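PDB 6K8C: folylpolyglutamate synthase (FolC) from Helicobacter pylori, which probably uses ATP to add glutamate to dihydropteroate and then, one after another, to reduced folates, giving dihydrofolate and folylpolyglutamates. Local coordinates for residues A[46-51]-A[156-161]; A[63-68]-A[248-253]; A[75-80]-A[137-142]; A[89-94]-A[127-132]. One frame throughout, in Å; residues are numbered along the deposited sequence.

Contact 1. Residues A[46-51]-A[156-161]; sequences QAKVIH and KKTLSV
H51 shows how a parallel strand pair tightens along its length. Its N gives to L159 O at 2.8 Å, nearly linearly (167° at the hydrogen), and its O takes V161 N at 2.8 Å. On the I50 side of this tight end the branches of I50 and V161 lie side by side, CG2 to CG2 at 3.9 Å, beneath L254, V246 and A250 of helix 241-254. On the H51 side K157, its chain turned at chi3 (66°), brings CE obliquely to within 3.5 Å of H51 ND1, while NZ carries on to A187 O. One water joins H51 ND1 to S160 OG and T152 holds NE2, so the ring has a polar partner at each nitrogen and its rotation is probably fixed.

Toward the other end the lacing slackens. V49 O accepts T158 N at 2.9 Å but L159 N only weakly, and the bond from V49 N to T158 OG1 is weak as well, at 3.3 Å. There K48 and K156 send their chains away from the contact into exposed positions. The pair belongs to the parallel core of the large sheet, flanked by helices, in the P-loop NTPase-like fold of the Mur ligase middle domain.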
loop_
_atom_site.group_PDB
_atom_site.type_symbol
_atom_site.label_atom_id
_atom_site.label_comp_id
_atom_site.label_asym_id
_atom_site.label_seq_id
_atom_site.Cartn_x
_atom_site.Cartn_y
_atom_site.Cartn_z
ATOM N N GLN A 46 -22.671 6.609 -2.727
ATOM C CA GLN A 46 -22.969 6.678 -4.153
ATOM C C GLN A 46 -21.733 6.605 -5.037
ATOM O O GLN A 46 -21.858 6.275 -6.224
ATOM C CB GLN A 46 -23.742 7.957 -4.469
ATOM C CG GLN A 46 -24.797 8.289 -3.428
ATOM C CD GLN A 46 -25.516 9.583 -3.721
ATOM O OE1 GLN A 46 -25.475 10.526 -2.930
ATOM N NE2 GLN A 46 -26.190 9.633 -4.863
ATOM N N ALA A 47 -20.553 6.898 -4.489
ATOM C CA ALA A 47 -19.319 6.817 -5.255
ATOM C C ALA A 47 -19.142 5.432 -5.864
ATOM O O ALA A 47 -19.508 4.415 -5.268
ATOM C CB ALA A 47 -18.126 7.149 -4.358
ATOM N N LYS A 48 -18.588 5.395 -7.070
ATOM C CA LYS A 48 -18.231 4.120 -7.665
ATOM C C LYS A 48 -16.991 3.585 -6.964
ATOM O O LYS A 48 -16.020 4.318 -6.754
ATOM C CB LYS A 48 -17.998 4.279 -9.167
ATOM C CG LYS A 48 -19.270 4.614 -9.940
ATOM C CD LYS A 48 -18.996 4.758 -11.434
ATOM C CE LYS A 48 -20.200 5.325 -12.180
ATOM N NZ LYS A 48 -21.459 4.601 -11.849
ATOM N N VAL A 49 -17.032 2.316 -6.574
ATOM C CA VAL A 49 -16.022 1.732 -5.699
ATOM C C VAL A 49 -15.103 0.853 -6.529
ATOM O O VAL A 49 -15.569 -0.053 -7.226
ATOM C CB VAL A 49 -16.668 0.919 -4.565
ATOM C CG1 VAL A 49 -15.618 0.047 -3.862
ATOM C CG2 VAL A 49 -17.357 1.848 -3.581
ATOM N N ILE A 50 -13.800 1.097 -6.429
ATOM C CA ILE A 50 -12.790 0.282 -7.096
ATOM C C ILE A 50 -12.036 -0.501 -6.029
ATOM O O ILE A 50 -11.392 0.090 -5.156
ATOM C CB ILE A 50 -11.833 1.140 -7.934
ATOM C CG1 ILE A 50 -12.618 1.885 -9.018
ATOM C CG2 ILE A 50 -10.775 0.257 -8.574
ATOM C CD1 ILE A 50 -12.815 3.341 -8.735
ATOM N N HIS A 51 -12.111 -1.823 -6.100
ATOM C CA HIS A 51 -11.504 -2.700 -5.101
ATOM C C HIS A 51 -10.125 -3.126 -5.597
ATOM O O HIS A 51 -10.016 -3.848 -6.590
ATOM C CB HIS A 51 -12.399 -3.913 -4.860
ATOM C CG HIS A 51 -12.157 -4.611 -3.558
ATOM N ND1 HIS A 51 -12.551 -5.914 -3.333
ATOM C CD2 HIS A 51 -11.578 -4.190 -2.408
ATOM C CE1 HIS A 51 -12.220 -6.267 -2.102
ATOM N NE2 HIS A 51 -11.629 -5.239 -1.520
ATOM N N LYS A 156 -20.377 -2.651 -2.090
ATOM C CA LYS A 156 -20.666 -2.974 -3.480
ATOM C C LYS A 156 -19.587 -2.368 -4.369
ATOM O O LYS A 156 -19.139 -1.240 -4.149
ATOM C CB LYS A 156 -22.050 -2.463 -3.883
ATOM C CG LYS A 156 -23.183 -3.424 -3.537
ATOM C CD LYS A 156 -24.548 -2.808 -3.813
ATOM C CE LYS A 156 -25.635 -3.484 -2.989
ATOM N NZ LYS A 156 -26.951 -2.805 -3.148
ATOM N N LYS A 157 -19.155 -3.129 -5.363
ATOM C CA LYS A 157 -18.001 -2.756 -6.163
ATOM C C LYS A 157 -18.410 -2.521 -7.609
ATOM O O LYS A 157 -19.194 -3.285 -8.180
ATOM C CB LYS A 157 -16.910 -3.828 -6.090
ATOM C CG LYS A 157 -17.381 -5.231 -6.407
ATOM C CD LYS A 157 -16.215 -6.203 -6.404
ATOM C CE LYS A 157 -15.624 -6.341 -5.011
ATOM N NZ LYS A 157 -16.167 -7.528 -4.302
ATOM N N THR A 158 -17.884 -1.444 -8.183
ATOM C CA THR A 158 -17.984 -1.226 -9.619
ATOM C C THR A 158 -16.926 -2.024 -10.370
ATOM O O THR A 158 -17.193 -2.565 -11.449
ATOM C CB THR A 158 -17.831 0.265 -9.917
ATOM O OG1 THR A 158 -18.744 1.006 -9.104
ATOM C CG2 THR A 158 -18.088 0.562 -11.385
ATOM N N LEU A 159 -15.725 -2.113 -9.809
ATOM C CA LEU A 159 -14.588 -2.677 -10.519
ATOM C C LEU A 159 -13.604 -3.224 -9.498
ATOM O O LEU A 159 -13.411 -2.622 -8.444
ATOM C CB LEU A 159 -13.911 -1.611 -11.383
ATOM C CG LEU A 159 -12.634 -1.967 -12.131
ATOM C CD1 LEU A 159 -12.960 -2.890 -13.292
ATOM C CD2 LEU A 159 -11.964 -0.685 -12.610
ATOM N N SER A 160 -13.004 -4.369 -9.809
ATOM C CA SER A 160 -11.874 -4.888 -9.052
ATOM C C SER A 160 -10.613 -4.773 -9.897
ATOM O O SER A 160 -10.651 -4.970 -11.116
ATOM C CB SER A 160 -12.095 -6.347 -8.645
ATOM O OG SER A 160 -13.260 -6.481 -7.846
ATOM N N VAL A 161 -9.501 -4.430 -9.254
ATOM C CA VAL A 161 -8.188 -4.434 -9.892
ATOM C C VAL A 161 -7.324 -5.434 -9.143
ATOM O O VAL A 161 -7.044 -5.248 -7.953
ATOM C CB VAL A 161 -7.542 -3.041 -9.891
ATOM C CG1 VAL A 161 -6.146 -3.116 -10.494
ATOM C CG2 VAL A 161 -8.407 -2.054 -10.665
HETATM O O HOH W 1 -12.847 -7.931 -5.500
#

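Contact 2. Residues A[63-68]-A[248-253]; sequences RFLTLL and LKAFET
Helix-to-helix packing joins L65 and L68 of helix 58-70 to L248, A250 and F251 of helix 241-254, two helices on the same side of the large sheet. The segments run 42° apart with axes 9.2 Å from each other, and apolar side chains fill the gap with no hydrogen bond between them. The central wedge is L65. Its CG stands anti to the backbone N (chi1 175°), which carries CD1 against the second helix's backbone, 3.6 Å from F251 N, and sets CD2 4.0 Å from A250 CB. Small A250 thus lets the leucine fork settle close to its helix. One turn on, L68 meets F251 obliquely: L68 CB lies 3.6 Å from the ring's CD1, and F251 CE1 comes equally near L68 O, so the ring rests on backbone as well as side chain. The L68 methyl CD1 packs more loosely, 4.2 Å from L248 CD1, with the two side chains crossed nearly at right angles. Around this core, L65 also packs on A247 and L254 and L68 on V262, while A250 touches I193 of strand 191-194 and T66 rests on V76 and H78 of strand 76-79.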
loop_
_atom_site.group_PDB
_atom_site.type_symbol
_atom_site.label_atom_id
_atom_site.label_comp_id
_atom_site.label_asym_id
_atom_site.label_seq_id
_atom_site.Cartn_x
_atom_site.Cartn_y
_atom_site.Cartn_z
ATOM N N ARG A 63 -2.941 4.558 -6.331
ATOM C CA ARG A 63 -2.711 5.997 -6.305
ATOM C C ARG A 63 -2.591 6.561 -7.715
ATOM O O ARG A 63 -3.034 7.686 -7.975
ATOM C CB ARG A 63 -1.464 6.321 -5.476
ATOM C CG ARG A 63 -1.255 7.825 -5.217
ATOM C CD ARG A 63 -2.420 8.463 -4.447
ATOM N NE ARG A 63 -2.619 7.805 -3.161
ATOM C CZ ARG A 63 -1.923 8.072 -2.063
ATOM N NH1 ARG A 63 -0.984 9.009 -2.073
ATOM N NH2 ARG A 63 -2.173 7.402 -0.950
ATOM N N PHE A 64 -1.994 5.796 -8.637
ATOM C CA PHE A 64 -1.950 6.206 -10.041
ATOM C C PHE A 64 -3.357 6.388 -10.593
ATOM O O PHE A 64 -3.662 7.398 -11.239
ATOM C CB PHE A 64 -1.198 5.163 -10.877
ATOM C CG PHE A 64 0.271 5.430 -11.033
ATOM C CD1 PHE A 64 0.742 6.703 -11.293
ATOM C CD2 PHE A 64 1.184 4.386 -10.946
ATOM C CE1 PHE A 64 2.103 6.935 -11.452
ATOM C CE2 PHE A 64 2.545 4.609 -11.102
ATOM C CZ PHE A 64 3.005 5.886 -11.355
ATOM N N LEU A 65 -4.232 5.408 -10.347
ATOM C CA LEU A 65 -5.625 5.532 -10.764
ATOM C C LEU A 65 -6.284 6.749 -10.125
ATOM O O LEU A 65 -6.986 7.512 -10.799
ATOM C CB LEU A 65 -6.388 4.255 -10.410
ATOM C CG LEU A 65 -7.897 4.234 -10.674
ATOM C CD1 LEU A 65 -8.202 4.461 -12.146
ATOM C CD2 LEU A 65 -8.497 2.917 -10.215
ATOM N N THR A 66 -6.066 6.940 -8.817
ATOM C CA THR A 66 -6.607 8.098 -8.106
ATOM C C THR A 66 -6.166 9.409 -8.756
ATOM O O THR A 66 -6.970 10.334 -8.924
ATOM C CB THR A 66 -6.167 8.058 -6.635
ATOM O OG1 THR A 66 -6.700 6.888 -6.001
ATOM C CG2 THR A 66 -6.656 9.299 -5.874
ATOM N N LEU A 67 -4.881 9.509 -9.113
ATOM C CA LEU A 67 -4.374 10.739 -9.721
ATOM C C LEU A 67 -4.989 10.973 -11.096
ATOM O O LEU A 67 -5.332 12.112 -11.439
ATOM C CB LEU A 67 -2.848 10.698 -9.822
ATOM C CG LEU A 67 -2.110 10.683 -8.479
ATOM C CD1 LEU A 67 -0.600 10.571 -8.680
ATOM C CD2 LEU A 67 -2.478 11.908 -7.630
ATOM N N LEU A 68 -5.134 9.915 -11.896
ATOM C CA LEU A 68 -5.748 10.067 -13.213
ATOM C C LEU A 68 -7.192 10.541 -13.093
ATOM O O LEU A 68 -7.629 11.433 -13.826
ATOM C CB LEU A 68 -5.677 8.747 -13.985
ATOM C CG LEU A 68 -4.292 8.271 -14.419
ATOM C CD1 LEU A 68 -4.318 6.787 -14.743
ATOM C CD2 LEU A 68 -3.785 9.082 -15.607
ATOM N N LEU A 248 -3.913 2.647 -15.778
ATOM C CA LEU A 248 -4.444 3.269 -16.987
ATOM C C LEU A 248 -5.578 2.440 -17.576
ATOM O O LEU A 248 -6.592 2.993 -18.021
ATOM C CB LEU A 248 -3.323 3.460 -18.012
ATOM C CG LEU A 248 -3.614 4.356 -19.218
ATOM C CD1 LEU A 248 -3.965 5.766 -18.774
ATOM C CD2 LEU A 248 -2.413 4.368 -20.158
ATOM N N LYS A 249 -5.427 1.113 -17.588
ATOM C CA LYS A 249 -6.503 0.252 -18.074
ATOM C C LYS A 249 -7.750 0.386 -17.207
ATOM O O LYS A 249 -8.876 0.389 -17.720
ATOM C CB LYS A 249 -6.037 -1.202 -18.114
ATOM C CG LYS A 249 -7.001 -2.134 -18.833
ATOM C CD LYS A 249 -7.196 -1.681 -20.273
ATOM C CE LYS A 249 -7.278 -2.858 -21.221
ATOM N NZ LYS A 249 -7.227 -2.410 -22.640
ATOM N N ALA A 250 -7.569 0.471 -15.887
ATOM C CA ALA A 250 -8.697 0.729 -14.996
ATOM C C ALA A 250 -9.365 2.052 -15.335
ATOM O O ALA A 250 -10.596 2.129 -15.447
ATOM C CB ALA A 250 -8.228 0.717 -13.538
ATOM N N PHE A 251 -8.557 3.102 -15.508
ATOM C CA PHE A 251 -9.072 4.420 -15.870
ATOM C C PHE A 251 -9.902 4.357 -17.146
ATOM O O PHE A 251 -11.028 4.868 -17.199
ATOM C CB PHE A 251 -7.898 5.393 -16.035
ATOM C CG PHE A 251 -8.291 6.755 -16.542
ATOM C CD1 PHE A 251 -8.684 7.747 -15.657
ATOM C CD2 PHE A 251 -8.249 7.049 -17.899
ATOM C CE1 PHE A 251 -9.041 9.007 -16.113
ATOM C CE2 PHE A 251 -8.606 8.301 -18.362
ATOM C CZ PHE A 251 -9.003 9.284 -17.468
ATOM N N GLU A 252 -9.352 3.739 -18.192
ATOM C CA GLU A 252 -10.067 3.632 -19.459
ATOM C C GLU A 252 -11.325 2.779 -19.330
ATOM O O GLU A 252 -12.307 3.012 -20.043
ATOM C CB GLU A 252 -9.133 3.055 -20.530
ATOM C CG GLU A 252 -7.899 3.920 -20.774
ATOM C CD GLU A 252 -6.880 3.266 -21.688
ATOM O OE1 GLU A 252 -7.013 2.055 -21.964
ATOM O OE2 GLU A 252 -5.941 3.965 -22.128
ATOM N N THR A 253 -11.314 1.783 -18.440
ATOM C CA THR A 253 -12.495 0.941 -18.259
ATOM C C THR A 253 -13.602 1.702 -17.543
ATOM O O THR A 253 -14.786 1.534 -17.861
ATOM C CB THR A 253 -12.127 -0.328 -17.485
ATOM O OG1 THR A 253 -11.104 -1.038 -18.192
ATOM C CG2 THR A 253 -13.336 -1.250 -17.331
#

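Contact 3. Residues A[75-80]-A[137-142]; sequences KVLHFT and DYLVLE
The imidazole of H78 has V140 O at its edge, in plane, 3.4 Å from CD2, and T80 CG2 over one face, 3.2 Å above the plane toward the rim. A water, also in the ring plane, bonds NE2 and donates to E142 OE2 at 2.7 Å; ND1 is held by R63. On the opposite side of the sheet the F79 ring meets L141 obliquely, F79 CD2 3.6 Å from L141 CD1. Y138 turns its ring away from strand 76-79 to an edge-to-face meeting with F74, leaving CB beside V76 CG2. These residues belong to two parallel central strands of the P-loop NTPase fold, paired by a regular ladder in which F79 N reaches V140 O at 174°. D137 closes the ladder's start. With CG beside its backbone N (chi1 -59°), the carboxylate turns back so that the anti lone pair of OD2 takes K75 N at 2.7 Å, almost straight (171°). K75 O in turn accepts both D137 N, at 2.6 Å, and Y138 N, at 3.0 Å.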
loop_
_atom_site.group_PDB
_atom_site.type_symbol
_atom_site.label_atom_id
_atom_site.label_comp_id
_atom_site.label_asym_id
_atom_site.label_seq_id
_atom_site.Cartn_x
_atom_site.Cartn_y
_atom_site.Cartn_z
ATOM N N LYS A 75 -13.868 13.805 -7.711
ATOM C CA LYS A 75 -13.552 13.693 -6.294
ATOM C C LYS A 75 -13.305 12.225 -5.971
ATOM O O LYS A 75 -14.161 11.375 -6.236
ATOM C CB LYS A 75 -14.686 14.263 -5.441
ATOM C CG LYS A 75 -14.804 15.776 -5.519
ATOM C CD LYS A 75 -15.724 16.315 -4.429
ATOM C CE LYS A 75 -16.809 17.215 -5.003
ATOM N NZ LYS A 75 -18.136 16.957 -4.370
ATOM N N VAL A 76 -12.132 11.925 -5.417
ATOM C CA VAL A 76 -11.702 10.551 -5.190
ATOM C C VAL A 76 -11.097 10.432 -3.797
ATOM O O VAL A 76 -10.310 11.285 -3.376
ATOM C CB VAL A 76 -10.671 10.094 -6.249
ATOM C CG1 VAL A 76 -10.363 8.605 -6.091
ATOM C CG2 VAL A 76 -11.166 10.396 -7.656
ATOM N N LEU A 77 -11.433 9.353 -3.098
ATOM C CA LEU A 77 -10.742 8.970 -1.877
ATOM C C LEU A 77 -10.006 7.661 -2.109
ATOM O O LEU A 77 -10.601 6.686 -2.578
ATOM C CB LEU A 77 -11.707 8.815 -0.701
ATOM C CG LEU A 77 -10.963 8.639 0.629
ATOM C CD1 LEU A 77 -11.701 9.382 1.724
ATOM C CD2 LEU A 77 -10.779 7.173 1.009
ATOM N N HIS A 78 -8.723 7.640 -1.760
ATOM C CA HIS A 78 -7.894 6.448 -1.857
ATOM C C HIS A 78 -7.606 5.947 -0.448
ATOM O O HIS A 78 -6.939 6.632 0.335
ATOM C CB HIS A 78 -6.593 6.736 -2.604
ATOM C CG HIS A 78 -5.757 5.521 -2.846
ATOM N ND1 HIS A 78 -4.402 5.585 -3.094
ATOM C CD2 HIS A 78 -6.086 4.209 -2.888
ATOM C CE1 HIS A 78 -3.934 4.364 -3.287
ATOM N NE2 HIS A 78 -4.934 3.511 -3.168
ATOM N N PHE A 79 -8.107 4.759 -0.138
ATOM C CA PHE A 79 -7.989 4.148 1.180
ATOM C C PHE A 79 -6.914 3.070 1.121
ATOM O O PHE A 79 -7.052 2.109 0.365
ATOM C CB PHE A 79 -9.336 3.550 1.585
ATOM C CG PHE A 79 -9.311 2.765 2.866
ATOM C CD1 PHE A 79 -8.975 3.371 4.062
ATOM C CD2 PHE A 79 -9.665 1.423 2.870
ATOM C CE1 PHE A 79 -8.977 2.649 5.240
ATOM C CE2 PHE A 79 -9.668 0.694 4.044
ATOM C CZ PHE A 79 -9.326 1.308 5.228
ATOM N N THR A 80 -5.851 3.225 1.913
ATOM C CA THR A 80 -4.726 2.296 1.892
ATOM C C THR A 80 -4.417 1.813 3.302
ATOM O O THR A 80 -4.941 2.330 4.288
ATOM C CB THR A 80 -3.472 2.939 1.289
ATOM O OG1 THR A 80 -3.079 4.059 2.096
ATOM C CG2 THR A 80 -3.746 3.408 -0.125
ATOM N N ASP A 137 -16.768 11.075 -6.083
ATOM C CA ASP A 137 -17.197 10.377 -7.285
ATOM C C ASP A 137 -16.675 8.948 -7.322
ATOM O O ASP A 137 -17.351 8.056 -7.849
ATOM C CB ASP A 137 -16.730 11.141 -8.526
ATOM C CG ASP A 137 -17.271 12.553 -8.573
ATOM O OD1 ASP A 137 -18.502 12.701 -8.677
ATOM O OD2 ASP A 137 -16.473 13.507 -8.490
ATOM N N TYR A 138 -15.485 8.715 -6.777
ATOM C CA TYR A 138 -14.855 7.405 -6.813
ATOM C C TYR A 138 -14.213 7.124 -5.465
ATOM O O TYR A 138 -13.676 8.028 -4.818
ATOM C CB TYR A 138 -13.793 7.311 -7.923
ATOM C CG TYR A 138 -14.383 7.376 -9.314
ATOM C CD1 TYR A 138 -14.797 6.225 -9.971
ATOM C CD2 TYR A 138 -14.533 8.596 -9.967
ATOM C CE1 TYR A 138 -15.346 6.285 -11.243
ATOM C CE2 TYR A 138 -15.082 8.666 -11.230
ATOM C CZ TYR A 138 -15.487 7.510 -11.865
ATOM O OH TYR A 138 -16.032 7.580 -13.132
ATOM N N LEU A 139 -14.280 5.864 -5.052
ATOM C CA LEU A 139 -13.621 5.385 -3.843
ATOM C C LEU A 139 -12.703 4.242 -4.253
ATOM O O LEU A 139 -13.178 3.184 -4.683
ATOM C CB LEU A 139 -14.645 4.937 -2.803
ATOM C CG LEU A 139 -14.086 4.240 -1.561
ATOM C CD1 LEU A 139 -13.109 5.150 -0.834
ATOM C CD2 LEU A 139 -15.216 3.802 -0.640
ATOM N N VAL A 140 -11.396 4.473 -4.172
ATOM C CA VAL A 140 -10.392 3.462 -4.490
ATOM C C VAL A 140 -10.026 2.787 -3.174
ATOM O O VAL A 140 -9.380 3.391 -2.312
ATOM C CB VAL A 140 -9.164 4.064 -5.188
ATOM C CG1 VAL A 140 -8.188 2.954 -5.600
ATOM C CG2 VAL A 140 -9.588 4.850 -6.431
ATOM N N LEU A 141 -10.446 1.536 -3.028
ATOM C CA LEU A 141 -10.503 0.835 -1.750
ATOM C C LEU A 141 -9.519 -0.327 -1.781
ATOM O O LEU A 141 -9.758 -1.330 -2.462
ATOM C CB LEU A 141 -11.927 0.341 -1.496
ATOM C CG LEU A 141 -12.437 0.040 -0.090
ATOM C CD1 LEU A 141 -12.566 1.312 0.725
ATOM C CD2 LEU A 141 -13.775 -0.668 -0.196
ATOM N N GLU A 142 -8.425 -0.195 -1.044
ATOM C CA GLU A 142 -7.424 -1.251 -0.974
ATOM C C GLU A 142 -7.847 -2.301 0.043
ATOM O O GLU A 142 -8.208 -1.970 1.178
ATOM C CB GLU A 142 -6.072 -0.660 -0.585
ATOM C CG GLU A 142 -4.913 -1.629 -0.618
ATOM C CD GLU A 142 -3.629 -0.973 -0.161
ATOM O OE1 GLU A 142 -3.155 -1.299 0.946
ATOM O OE2 GLU A 142 -3.104 -0.116 -0.902
HETATM O O HOH W 2 -4.157 0.761 -3.205
#

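Contact 4. Residues A[89-94]-A[127-132]; sequences ERFFLN and LLAVML
F91, L132 and L93 carry this contact, in which a helix covers a strand next to the edge of the sheet in a three-layer alpha/beta/alpha sandwich, the P-loop NTPase fold of the Mur ligase middle domain. Strand 91-93 runs antiparallel to strand 76-79 in the sheet and nearly parallel to the helix segment, 8° apart with axes 9.8 Å from each other. F91 has the largest share of the buried surface. Its CG stands beside the backbone N (chi1 -43°), throwing the ring toward the helix, where it crosses the L132 side chain at about a right angle; L132 CD1 sits 3.7 Å from F91 CG. A129 CB lies at the ring's edge, in plane, and its small size lets F91 CE1 approach A129 N to 3.7 Å. The far end of the ring, CZ, is 4.0 Å from L128 CB. R90 CB lies over one face, offset toward the rim, and F87 also meets the ring. L132 also rests on L77 and V102, which ties the helix end to sheet and neighbouring helix alike. F92 points to the other side of the sheet, with a cation-pi contact to R63. L93 CD1 lies 3.9 Å from L132 O.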
loop_
_atom_site.group_PDB
_atom_site.type_symbol
_atom_site.label_atom_id
_atom_site.label_comp_id
_atom_site.label_asym_id
_atom_site.label_seq_id
_atom_site.Cartn_x
_atom_site.Cartn_y
_atom_site.Cartn_z
ATOM N N GLU A 89 -2.516 8.891 6.988
ATOM C CA GLU A 89 -2.005 8.508 5.668
ATOM C C GLU A 89 -2.958 7.577 4.933
ATOM O O GLU A 89 -2.950 7.521 3.697
ATOM C CB GLU A 89 -0.655 7.806 5.794
ATOM C CG GLU A 89 0.491 8.661 6.258
ATOM C CD GLU A 89 1.676 7.822 6.682
ATOM O OE1 GLU A 89 1.837 6.687 6.159
ATOM O OE2 GLU A 89 2.448 8.298 7.534
ATOM N N ARG A 90 -3.762 6.819 5.677
ATOM C CA ARG A 90 -4.651 5.828 5.095
ATOM C C ARG A 90 -5.760 6.442 4.255
ATOM O O ARG A 90 -6.452 5.701 3.550
ATOM C CB ARG A 90 -5.255 4.967 6.213
ATOM C CG ARG A 90 -4.218 4.079 6.918
ATOM C CD ARG A 90 -4.736 3.583 8.264
ATOM N NE ARG A 90 -3.712 2.838 8.990
ATOM C CZ ARG A 90 -3.683 1.517 9.100
ATOM N NH1 ARG A 90 -4.632 0.784 8.536
ATOM N NH2 ARG A 90 -2.709 0.927 9.786
ATOM N N PHE A 91 -5.942 7.762 4.296
ATOM C CA PHE A 91 -7.052 8.423 3.612
ATOM C C PHE A 91 -6.502 9.562 2.758
ATOM O O PHE A 91 -6.214 10.649 3.267
ATOM C CB PHE A 91 -8.086 8.929 4.618
ATOM C CG PHE A 91 -8.387 7.952 5.722
ATOM C CD1 PHE A 91 -9.364 6.980 5.559
ATOM C CD2 PHE A 91 -7.703 8.015 6.932
ATOM C CE1 PHE A 91 -9.658 6.083 6.584
ATOM C CE2 PHE A 91 -7.981 7.117 7.953
ATOM C CZ PHE A 91 -8.963 6.150 7.779
ATOM N N PHE A 92 -6.350 9.301 1.462
ATOM C CA PHE A 92 -5.926 10.299 0.485
ATOM C C PHE A 92 -7.191 10.838 -0.166
ATOM O O PHE A 92 -7.837 10.136 -0.950
ATOM C CB PHE A 92 -4.987 9.674 -0.546
ATOM C CG PHE A 92 -4.303 10.672 -1.449
ATOM C CD1 PHE A 92 -3.180 11.358 -1.019
ATOM C CD2 PHE A 92 -4.766 10.894 -2.736
ATOM C CE1 PHE A 92 -2.541 12.260 -1.850
ATOM C CE2 PHE A 92 -4.130 11.800 -3.578
ATOM C CZ PHE A 92 -3.017 12.480 -3.133
ATOM N N LEU A 93 -7.565 12.067 0.181
ATOM C CA LEU A 93 -8.877 12.612 -0.154
ATOM C C LEU A 93 -8.716 13.857 -1.015
ATOM O O LEU A 93 -8.119 14.846 -0.576
ATOM C CB LEU A 93 -9.665 12.938 1.119
ATOM C CG LEU A 93 -10.951 13.746 0.943
ATOM C CD1 LEU A 93 -11.979 12.965 0.134
ATOM C CD2 LEU A 93 -11.523 14.136 2.303
ATOM N N ASN A 94 -9.258 13.805 -2.230
ATOM C CA ASN A 94 -9.282 14.944 -3.147
ATOM C C ASN A 94 -7.895 15.564 -3.302
ATOM O O ASN A 94 -7.712 16.779 -3.205
ATOM C CB ASN A 94 -10.310 15.985 -2.694
ATOM C CG ASN A 94 -11.719 15.422 -2.629
ATOM O OD1 ASN A 94 -12.067 14.507 -3.375
ATOM N ND2 ASN A 94 -12.534 15.960 -1.728
ATOM N N LEU A 127 -14.901 2.067 7.845
ATOM C CA LEU A 127 -16.054 2.951 7.998
ATOM C C LEU A 127 -15.643 4.411 7.908
ATOM O O LEU A 127 -16.370 5.232 7.335
ATOM C CB LEU A 127 -16.772 2.690 9.329
ATOM C CG LEU A 127 -17.467 1.340 9.513
ATOM C CD1 LEU A 127 -18.253 1.348 10.828
ATOM C CD2 LEU A 127 -18.382 1.008 8.340
ATOM N N LEU A 128 -14.488 4.761 8.481
ATOM C CA LEU A 128 -13.999 6.128 8.366
ATOM C C LEU A 128 -13.780 6.508 6.905
ATOM O O LEU A 128 -14.098 7.631 6.491
ATOM C CB LEU A 128 -12.706 6.294 9.167
ATOM C CG LEU A 128 -12.822 6.362 10.692
ATOM C CD1 LEU A 128 -11.441 6.291 11.324
ATOM C CD2 LEU A 128 -13.558 7.624 11.122
ATOM N N ALA A 129 -13.242 5.584 6.106
ATOM C CA ALA A 129 -13.051 5.858 4.685
ATOM C C ALA A 129 -14.382 6.125 3.991
ATOM O O ALA A 129 -14.501 7.067 3.199
ATOM C CB ALA A 129 -12.315 4.693 4.015
ATOM N N VAL A 130 -15.396 5.304 4.275
ATOM C CA VAL A 130 -16.703 5.500 3.650
ATOM C C VAL A 130 -17.308 6.828 4.084
ATOM O O VAL A 130 -17.912 7.542 3.274
ATOM C CB VAL A 130 -17.639 4.324 3.975
ATOM C CG1 VAL A 130 -19.012 4.533 3.315
ATOM C CG2 VAL A 130 -17.016 3.013 3.539
ATOM N N MET A 131 -17.160 7.181 5.366
ATOM C CA MET A 131 -17.667 8.467 5.842
ATOM C C MET A 131 -16.975 9.620 5.127
ATOM O O MET A 131 -17.622 10.579 4.686
ATOM C CB MET A 131 -17.472 8.585 7.357
ATOM C CG MET A 131 -18.522 7.869 8.187
ATOM S SD MET A 131 -20.162 8.622 8.067
ATOM C CE MET A 131 -19.846 10.230 8.787
ATOM N N LEU A 132 -15.650 9.536 4.997
ATOM C CA LEU A 132 -14.892 10.594 4.346
ATOM C C LEU A 132 -15.201 10.705 2.861
ATOM O O LEU A 132 -15.017 11.785 2.290
ATOM C CB LEU A 132 -13.398 10.360 4.543
ATOM C CG LEU A 132 -12.887 10.522 5.970
ATOM C CD1 LEU A 132 -11.449 10.042 6.069
ATOM C CD2 LEU A 132 -13.008 11.967 6.411
#

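The four contacts illustrate an alpha/beta/alpha sandwich: strand beside strand, helix over sheet. Contacts 1 and 3, with centres 9 Å apart, are joined: I50 N bonds L139 O at 2.8 Å and I50 O bonds L141 N at 2.7 Å. Contact 4 extends the sheet on the far side of contact 3, H78 N reaching F92 O at 2.8 Å, and stays about 7 Å from contact 1 at the nearest atoms. Contact 2 lies over one face, its L65 CD2 3.9 Å from I50 CG2 and its R63 NE 2.8 Å from H78 ND1; helix 121-132 backs the other. The loop between strand 48-53 and helix 58-70, which links contacts 1 and 2, is probably the ATP-binding P-loop.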